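Local atomic coordinates of PA14 domain-containing protein (Clostridium clariflavum, PDB entry 6QDI), a protein that probably senses plant-biomass polysaccharides outside the cell, its tandem calcium-binding PA14 domains forming the sugar-binding part of a membrane-bound RsgI-type anti-sigma factor. Residues S199-G204 / M261-N266; L157-F162 / G174-I179; E59-Y64 / L121-A126. All coordinates share one frame; numbering follows the deposited sequence.

Overall arrangement
Contacts 1 and 2 belong to the second PA14 domain and contact 3 to the first, with the centre of contact 3 about 48 Å from that of contact 1 and 45 Å from that of contact 2. Strand 157-162 of contact 2 lies next to strand 198-207 of contact 1 in one sheet, and the two contacts touch through Arg201 with Glu160 and Trp202 with Asp176. Both are mainly buried: contact 1 packs an apolar and aromatic face inward and runs out to a calcium ion, whereas contact 2 sets a carboxylate among tyrosines. Contact 3, only partly buried, has Tyr61, Phe63 and Trp123 inside and polar groups with Tyr64 outside.

Contact 1 (S199-G204 / M261-N266); sequences SVRWTG and MLLYRN. With CA (calcium ion), chain E.
Strands 199-204 and 261-266 run antiparallel, their axes 4.6 Å apart at closest approach and their directions 169° apart. Val200 with Tyr264 and Trp202 with Leu262 form the hydrogen-bonded pairs; the bond from Trp202 N to Leu262 O, 2.9 Å long, is almost straight at 177°. Ser199, Arg201 and Thr203 face Arg265, Leu263 and Met261 in the non-hydrogen-bonded pairs.

On the face carrying Val200, Trp202, Leu262 and Tyr264, the indole lies alongside its neighbours. Trp202 CZ3 meets Tyr264 CB at 3.7 Å and Trp202 CE3 meets Leu262 CD2 at 3.9 Å, while Val200 CG1 sits over one face of the same indole. The other branch of Val200, CG2, reaches the edge of the Tyr264 ring near its plane. This suits broad, largely apolar side chains, because the face turns inward to Ile273 of the second sheet in the beta sandwich of the PA14 domain. The polar ends have partners outside the pair: Trp202 NE1 bonds to Asp176 OD2 and Tyr264 OH to the carbonyl of Asp221.

Across the other face, the methylenes of Arg201 run beside Leu263 in one of the two conformers of that leucine. With Arg201 CG anti to the backbone N (chi1 173°), the aliphatic part of the chain does the packing, and its guanidinium group forms a salt bridge with Glu160. Thr203 CG2 touches Met261 CG at 4.0 Å. Beyond the paired residues, Asn266 OD1 binds the calcium ion at 2.4 Å; Asp221, Asp222 and the carbonyls of Gly268 and Ala270 also bind it.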
# COMPACT_ATOMS: atom_id res chain seq x y z
N SER A 199 -15.87 -7.97 7.23
CA SER A 199 -15.11 -8.05 8.47
C SER A 199 -14.06 -9.14 8.38
O SER A 199 -14.08 -9.97 7.46
CB SER A 199 -16.04 -8.24 9.66
OG SER A 199 -16.88 -9.37 9.52
N VAL A 200 -13.12 -9.10 9.31
CA VAL A 200 -11.96 -9.98 9.32
C VAL A 200 -11.66 -10.37 10.76
O VAL A 200 -11.73 -9.55 11.66
CB VAL A 200 -10.73 -9.30 8.72
CG1 VAL A 200 -9.55 -10.25 8.70
CG2 VAL A 200 -10.99 -8.78 7.31
N ARG A 201 -11.28 -11.65 10.93
CA ARG A 201 -10.66 -12.09 12.17
C ARG A 201 -9.26 -12.59 11.87
O ARG A 201 -9.06 -13.48 11.06
CB ARG A 201 -11.46 -13.22 12.82
CG ARG A 201 -10.80 -13.87 14.03
CD ARG A 201 -11.78 -14.68 14.86
NE ARG A 201 -12.40 -15.74 14.08
CZ ARG A 201 -13.67 -16.09 14.17
NH1 ARG A 201 -14.52 -15.47 14.97
NH2 ARG A 201 -14.12 -17.07 13.39
N TRP A 202 -8.26 -12.01 12.55
CA TRP A 202 -6.89 -12.50 12.52
C TRP A 202 -6.59 -13.15 13.87
O TRP A 202 -6.90 -12.60 14.93
CB TRP A 202 -5.89 -11.36 12.26
CG TRP A 202 -5.89 -10.85 10.86
CD1 TRP A 202 -5.33 -11.46 9.79
CD2 TRP A 202 -6.46 -9.61 10.39
NE1 TRP A 202 -5.51 -10.70 8.67
CE2 TRP A 202 -6.19 -9.55 9.02
CE3 TRP A 202 -7.14 -8.56 10.99
CZ2 TRP A 202 -6.58 -8.47 8.23
CZ3 TRP A 202 -7.55 -7.51 10.22
CH2 TRP A 202 -7.27 -7.45 8.86
N THR A 203 -5.95 -14.31 13.81
CA THR A 203 -5.57 -15.03 15.00
C THR A 203 -4.16 -15.61 14.87
O THR A 203 -3.68 -15.95 13.80
CB THR A 203 -6.57 -16.18 15.30
OG1 THR A 203 -6.65 -17.06 14.18
CG2 THR A 203 -7.92 -15.68 15.72
N GLY A 204 -3.54 -15.79 16.03
CA GLY A 204 -2.25 -16.46 16.13
C GLY A 204 -1.51 -15.95 17.33
O GLY A 204 -2.11 -15.75 18.40
N MET A 261 -5.93 -12.05 19.06
CA MET A 261 -7.13 -12.10 18.20
C MET A 261 -7.46 -10.64 17.89
O MET A 261 -7.70 -9.84 18.79
CB MET A 261 -8.30 -12.78 18.88
CG MET A 261 -9.54 -12.84 18.00
SD MET A 261 -10.94 -13.64 18.75
CE MET A 261 -10.38 -15.28 18.98
N LEU A 262 -7.42 -10.31 16.59
CA LEU A 262 -7.70 -8.96 16.12
C LEU A 262 -8.92 -9.06 15.23
O LEU A 262 -8.91 -9.76 14.21
CB LEU A 262 -6.50 -8.37 15.40
CG LEU A 262 -6.68 -7.01 14.76
CD1 LEU A 262 -7.01 -5.94 15.74
CD2 LEU A 262 -5.44 -6.65 13.97
N LEU A 263 -9.98 -8.36 15.63
CA LEU A 263 -11.24 -8.33 14.86
C LEU A 263 -11.35 -6.95 14.23
O LEU A 263 -11.03 -5.96 14.85
CB LEU A 263 -12.45 -8.56 15.79
CG LEU A 263 -12.54 -9.88 16.57
CD1 LEU A 263 -11.98 -11.07 15.81
CD2 LEU A 263 -11.87 -9.83 17.93
N TYR A 264 -11.82 -6.94 12.98
CA TYR A 264 -11.89 -5.72 12.20
C TYR A 264 -13.16 -5.67 11.38
O TYR A 264 -13.59 -6.71 10.88
CB TYR A 264 -10.64 -5.68 11.25
CG TYR A 264 -10.85 -4.64 10.18
CD1 TYR A 264 -10.80 -3.28 10.47
CD2 TYR A 264 -11.29 -5.02 8.94
CE1 TYR A 264 -11.19 -2.35 9.54
CE2 TYR A 264 -11.71 -4.09 8.03
CZ TYR A 264 -11.67 -2.75 8.33
OH TYR A 264 -12.10 -1.83 7.38
N ARG A 265 -13.72 -4.47 11.18
CA ARG A 265 -14.83 -4.34 10.26
C ARG A 265 -14.80 -3.01 9.51
O ARG A 265 -14.36 -1.97 10.04
CB ARG A 265 -16.17 -4.45 11.00
CG ARG A 265 -16.45 -3.29 11.91
CD ARG A 265 -17.40 -3.57 13.01
NE ARG A 265 -18.63 -4.18 12.61
CZ ARG A 265 -19.73 -4.14 13.35
NH1 ARG A 265 -19.77 -3.45 14.47
NH2 ARG A 265 -20.80 -4.78 12.93
N ASN A 266 -15.32 -3.08 8.30
CA ASN A 266 -15.75 -1.88 7.55
C ASN A 266 -17.27 -1.95 7.52
O ASN A 266 -17.84 -2.98 7.16
CB ASN A 266 -15.21 -1.88 6.13
CG ASN A 266 -15.41 -0.54 5.44
OD1 ASN A 266 -15.91 0.41 6.04
ND2 ASN A 266 -15.03 -0.44 4.18
CA CA E . -15.50 2.68 6.80

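Contact 2 (L157-F162 / G174-I179); sequences LFYEYF and GIDSVI
Asp176 OD2 is gripped twice: Tyr161 OH donates to it over 2.7 Å, on its syn lone pair, and Trp202 NE1 bonds to it from strand 198-207, on the far side of 157-162. Arg40 of the first PA14 domain forms a salt bridge with OD1 and bonds to Tyr161 OH, and probably stabilises the buried charge. The tyrosine and carboxylate planes are only 30° apart, with OD2 near the plane of the Tyr161 ring at its edge.

Tyr159 is layered between Tyr161 on one face and the Gly174 backbone on the other. Its CG lies between the backbone N and the carbonyl carbon (chi1 74°), which swings the ring across the partner strand, and Gly174 CA makes a CH-pi contact 3.7 Å from the ring centroid. Glycine suits this position, having no side chain to collide with the ring. Phe158 instead lays a ring face against Gly174 O, its CD1 3.4 Å from that oxygen.

Backbone bonds pair Leu157 with Asp176 and Tyr159 with Gly174. Apolar Leu157 CD1 meets Ile179 CG1 at 4.1 Å in the loop beyond the strand. The arrangement is an antiparallel beta hairpin of strands 157-162 and 170-176, at the start of the second PA14 domain.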
# COMPACT_ATOMS: atom_id res chain seq x y z
N LEU A 157 -0.14 -13.97 10.43
CA LEU A 157 -1.28 -14.39 11.21
C LEU A 157 -2.29 -15.11 10.34
O LEU A 157 -2.43 -14.82 9.15
CB LEU A 157 -1.98 -13.20 11.91
CG LEU A 157 -1.15 -12.51 13.00
CD1 LEU A 157 -1.91 -11.30 13.52
CD2 LEU A 157 -0.75 -13.42 14.14
N PHE A 158 -3.05 -16.03 10.96
CA PHE A 158 -4.17 -16.64 10.25
C PHE A 158 -5.29 -15.63 10.06
O PHE A 158 -5.60 -14.87 10.96
CB PHE A 158 -4.67 -17.78 11.12
CG PHE A 158 -5.50 -18.73 10.39
CD1 PHE A 158 -4.89 -19.66 9.51
CD2 PHE A 158 -6.87 -18.66 10.41
CE1 PHE A 158 -5.66 -20.52 8.76
CE2 PHE A 158 -7.66 -19.53 9.68
CZ PHE A 158 -7.04 -20.47 8.86
N TYR A 159 -5.89 -15.62 8.86
CA TYR A 159 -7.04 -14.77 8.61
C TYR A 159 -8.27 -15.54 8.24
O TYR A 159 -8.20 -16.64 7.67
CB TYR A 159 -6.76 -13.78 7.47
CG TYR A 159 -6.72 -14.27 6.03
CD1 TYR A 159 -7.88 -14.55 5.32
CD2 TYR A 159 -5.51 -14.39 5.37
CE1 TYR A 159 -7.82 -14.91 3.99
CE2 TYR A 159 -5.44 -14.74 4.03
CZ TYR A 159 -6.60 -15.03 3.34
OH TYR A 159 -6.51 -15.34 2.02
N GLU A 160 -9.41 -14.92 8.56
CA GLU A 160 -10.73 -15.38 8.11
C GLU A 160 -11.43 -14.12 7.61
O GLU A 160 -11.56 -13.14 8.37
CB GLU A 160 -11.51 -16.02 9.27
CG GLU A 160 -10.88 -17.27 9.81
CD GLU A 160 -11.43 -17.60 11.19
OE1 GLU A 160 -10.89 -17.11 12.19
OE2 GLU A 160 -12.47 -18.29 11.24
N TYR A 161 -11.86 -14.13 6.33
CA TYR A 161 -12.57 -12.99 5.72
C TYR A 161 -14.05 -13.32 5.63
O TYR A 161 -14.41 -14.39 5.14
CB TYR A 161 -12.02 -12.68 4.35
CG TYR A 161 -10.56 -12.25 4.25
CD1 TYR A 161 -9.86 -11.73 5.32
CD2 TYR A 161 -9.88 -12.32 3.05
CE1 TYR A 161 -8.53 -11.32 5.23
CE2 TYR A 161 -8.57 -11.93 2.93
CZ TYR A 161 -7.87 -11.43 4.01
OH TYR A 161 -6.58 -11.05 3.84
N PHE A 162 -14.86 -12.37 6.10
CA PHE A 162 -16.32 -12.51 6.20
C PHE A 162 -17.03 -11.51 5.32
O PHE A 162 -16.64 -10.33 5.24
CB PHE A 162 -16.73 -12.26 7.65
CG PHE A 162 -16.16 -13.30 8.61
CD1 PHE A 162 -16.82 -14.51 8.81
CD2 PHE A 162 -15.01 -13.05 9.32
CE1 PHE A 162 -16.32 -15.46 9.70
CE2 PHE A 162 -14.52 -13.98 10.23
CZ PHE A 162 -15.17 -15.19 10.41
N GLY A 174 -6.69 -18.02 5.31
CA GLY A 174 -5.32 -18.07 4.84
C GLY A 174 -4.39 -17.45 5.85
O GLY A 174 -4.72 -17.37 7.03
N ILE A 175 -3.22 -17.01 5.38
CA ILE A 175 -2.22 -16.32 6.19
C ILE A 175 -1.94 -14.95 5.58
O ILE A 175 -1.71 -14.83 4.37
CB ILE A 175 -0.92 -17.15 6.32
CG1 ILE A 175 -1.22 -18.41 7.14
CG2 ILE A 175 0.18 -16.29 6.98
CD1 ILE A 175 -0.10 -19.42 7.17
N ASP A 176 -1.99 -13.90 6.42
CA ASP A 176 -1.56 -12.54 6.05
C ASP A 176 -0.22 -12.25 6.71
O ASP A 176 -0.06 -12.44 7.90
CB ASP A 176 -2.61 -11.50 6.51
CG ASP A 176 -3.74 -11.32 5.52
OD1 ASP A 176 -3.45 -11.34 4.31
OD2 ASP A 176 -4.91 -11.16 5.96
N SER A 177 0.74 -11.82 5.89
CA SER A 177 2.10 -11.61 6.35
C SER A 177 2.21 -10.60 7.49
O SER A 177 2.98 -10.79 8.44
CB SER A 177 2.91 -11.15 5.14
OG SER A 177 2.95 -12.20 4.19
N VAL A 178 1.51 -9.49 7.30
CA VAL A 178 1.40 -8.41 8.27
C VAL A 178 -0.02 -7.86 8.27
O VAL A 178 -0.76 -8.13 7.33
CB VAL A 178 2.40 -7.26 8.01
CG1 VAL A 178 3.82 -7.69 8.20
CG2 VAL A 178 2.19 -6.63 6.65
N ILE A 179 -0.37 -7.11 9.30
CA ILE A 179 -1.64 -6.42 9.32
C ILE A 179 -1.35 -4.94 9.01
O ILE A 179 -1.09 -4.15 9.89
CB ILE A 179 -2.39 -6.60 10.62
CG1 ILE A 179 -2.39 -8.04 11.12
CG2 ILE A 179 -3.81 -6.02 10.49
CD1 ILE A 179 -2.84 -9.05 10.12

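Contact 3 (E59-Y64 / L121-A126)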
# COMPACT_ATOMS: atom_id res chain seq x y z
N GLU A 59 13.02 22.82 -24.90
CA GLU A 59 11.66 23.20 -25.27
C GLU A 59 10.73 23.05 -24.08
O GLU A 59 11.06 22.36 -23.09
CB GLU A 59 11.17 22.31 -26.45
CG GLU A 59 11.90 22.59 -27.75
CD GLU A 59 11.45 21.75 -28.94
OE1 GLU A 59 10.68 20.79 -28.76
OE2 GLU A 59 11.94 22.05 -30.06
N GLU A 60 9.59 23.72 -24.16
CA GLU A 60 8.47 23.47 -23.24
C GLU A 60 7.85 22.12 -23.58
O GLU A 60 7.28 21.94 -24.67
CB GLU A 60 7.41 24.56 -23.28
CG GLU A 60 6.41 24.40 -22.16
CD GLU A 60 5.38 25.49 -22.10
OE1 GLU A 60 4.79 25.81 -23.15
OE2 GLU A 60 5.09 25.97 -20.97
N TYR A 61 7.91 21.20 -22.61
CA TYR A 61 7.29 19.88 -22.74
C TYR A 61 5.93 19.87 -22.10
O TYR A 61 5.70 20.53 -21.07
CB TYR A 61 8.17 18.81 -22.09
CG TYR A 61 9.26 18.33 -23.01
CD1 TYR A 61 10.42 19.10 -23.21
CD2 TYR A 61 9.13 17.16 -23.73
CE1 TYR A 61 11.40 18.68 -24.08
CE2 TYR A 61 10.13 16.75 -24.61
CZ TYR A 61 11.27 17.50 -24.78
OH TYR A 61 12.30 17.12 -25.62
N THR A 62 5.00 19.16 -22.74
CA THR A 62 3.73 18.79 -22.14
C THR A 62 3.76 17.33 -21.79
O THR A 62 4.20 16.52 -22.62
CB THR A 62 2.56 19.06 -23.09
OG1 THR A 62 2.56 20.45 -23.44
CG2 THR A 62 1.22 18.74 -22.43
N PHE A 63 3.38 17.00 -20.55
CA PHE A 63 3.19 15.62 -20.11
C PHE A 63 1.70 15.34 -20.02
O PHE A 63 0.96 16.20 -19.49
CB PHE A 63 3.89 15.37 -18.76
CG PHE A 63 5.40 15.40 -18.91
CD1 PHE A 63 6.11 16.60 -18.82
CD2 PHE A 63 6.10 14.26 -19.21
CE1 PHE A 63 7.47 16.63 -19.05
CE2 PHE A 63 7.45 14.28 -19.39
CZ PHE A 63 8.15 15.46 -19.30
N TYR A 64 1.28 14.20 -20.54
CA TYR A 64 -0.10 13.79 -20.55
C TYR A 64 -0.23 12.52 -19.72
O TYR A 64 0.55 11.57 -19.93
CB TYR A 64 -0.60 13.48 -21.96
CG TYR A 64 -0.31 14.54 -23.00
CD1 TYR A 64 0.94 14.64 -23.58
CD2 TYR A 64 -1.29 15.41 -23.42
CE1 TYR A 64 1.21 15.58 -24.57
CE2 TYR A 64 -1.03 16.36 -24.42
CZ TYR A 64 0.22 16.47 -24.94
OH TYR A 64 0.44 17.42 -25.92
N LEU A 121 1.79 7.43 -19.45
CA LEU A 121 2.52 8.73 -19.49
C LEU A 121 3.06 9.00 -20.89
O LEU A 121 3.89 8.23 -21.41
CB LEU A 121 3.70 8.70 -18.50
CG LEU A 121 4.52 9.98 -18.46
CD1 LEU A 121 3.74 11.13 -17.89
CD2 LEU A 121 5.81 9.69 -17.71
N GLU A 122 2.57 10.10 -21.45
CA GLU A 122 3.01 10.59 -22.76
C GLU A 122 3.67 11.93 -22.60
O GLU A 122 3.49 12.64 -21.59
CB GLU A 122 1.81 10.71 -23.73
CG GLU A 122 1.14 9.39 -24.05
CD GLU A 122 -0.15 9.65 -24.77
OE1 GLU A 122 -1.17 9.83 -24.09
OE2 GLU A 122 -0.12 9.81 -26.01
N TRP A 123 4.39 12.34 -23.65
CA TRP A 123 4.94 13.70 -23.74
C TRP A 123 4.82 14.23 -25.16
O TRP A 123 4.63 13.50 -26.12
CB TRP A 123 6.39 13.80 -23.21
CG TRP A 123 7.46 13.04 -23.95
CD1 TRP A 123 7.33 12.27 -25.08
CD2 TRP A 123 8.84 13.06 -23.63
NE1 TRP A 123 8.55 11.76 -25.43
CE2 TRP A 123 9.50 12.24 -24.55
CE3 TRP A 123 9.57 13.65 -22.62
CZ2 TRP A 123 10.87 12.02 -24.50
CZ3 TRP A 123 10.93 13.44 -22.56
CH2 TRP A 123 11.57 12.62 -23.47
N SER A 124 4.89 15.56 -25.27
CA SER A 124 5.07 16.23 -26.55
C SER A 124 5.85 17.53 -26.30
O SER A 124 5.95 18.06 -25.19
CB SER A 124 3.73 16.55 -27.20
OG SER A 124 3.03 17.56 -26.52
N SER A 125 6.39 18.05 -27.39
CA SER A 125 6.97 19.39 -27.42
C SER A 125 6.94 19.86 -28.87
O SER A 125 6.50 19.11 -29.75
CB SER A 125 8.38 19.35 -26.87
OG SER A 125 9.33 18.73 -27.74
N ALA A 126 7.45 21.04 -29.15
CA ALA A 126 7.48 21.52 -30.55
C ALA A 126 8.12 20.52 -31.47
O ALA A 126 7.60 20.28 -32.59
CB ALA A 126 8.18 22.84 -30.62
O HOH W 1 7.57 23.09 -27.10
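Tyr64 OH and Ser124 OG share a 2.7 Å hydrogen bond, the serine oxygen lying near the plane of the tyrosine ring at its edge. The phenol extends along the neighbouring strand, so a small hydroxyl residue suits the place where it ends. Thr62 CG2 packs over one face of this ring.

On the opposite side of the sheet, Tyr61, Phe63 and Trp123 gather. The Tyr61 and Trp123 rings are inclined by 40°, with Tyr61 CD2 3.7 Å from Trp123 CE3; Phe63 CE2 approaches that same indole atom to 3.9 Å. Ser125 CB sits almost squarely over the Tyr61 ring, 3.8 Å from its centroid. From there, with OG held between the backbone N and the carbonyl carbon (chi1 72°), the Ser125 hydroxyl donates a 2.7 Å hydrogen bond from OG to Glu59 OE1.

Antiparallel backbone bonds join Thr62 with Ser124 and Tyr64 with Glu122, fixing this register. Near the strand ends a water bridges the segments, donating to Glu60 O at 2.7 Å and accepting from Ala126 N at 2.9 Å.

Farther out, Arg130 makes a cation-pi contact with Tyr64 and a salt bridge with Glu122, while Ser127 bonds to Glu59 OE2 and Thr128 to Ser125 OG. Leu73 of strand 71-75 packs on Phe63 and Leu121 from the facing sheet. The ladder joins strands 59-68 and 117-125 as antiparallel neighbours, with Tyr61, Phe63 and Trp123 turned inward, in the beta sandwich of the first PA14 domain.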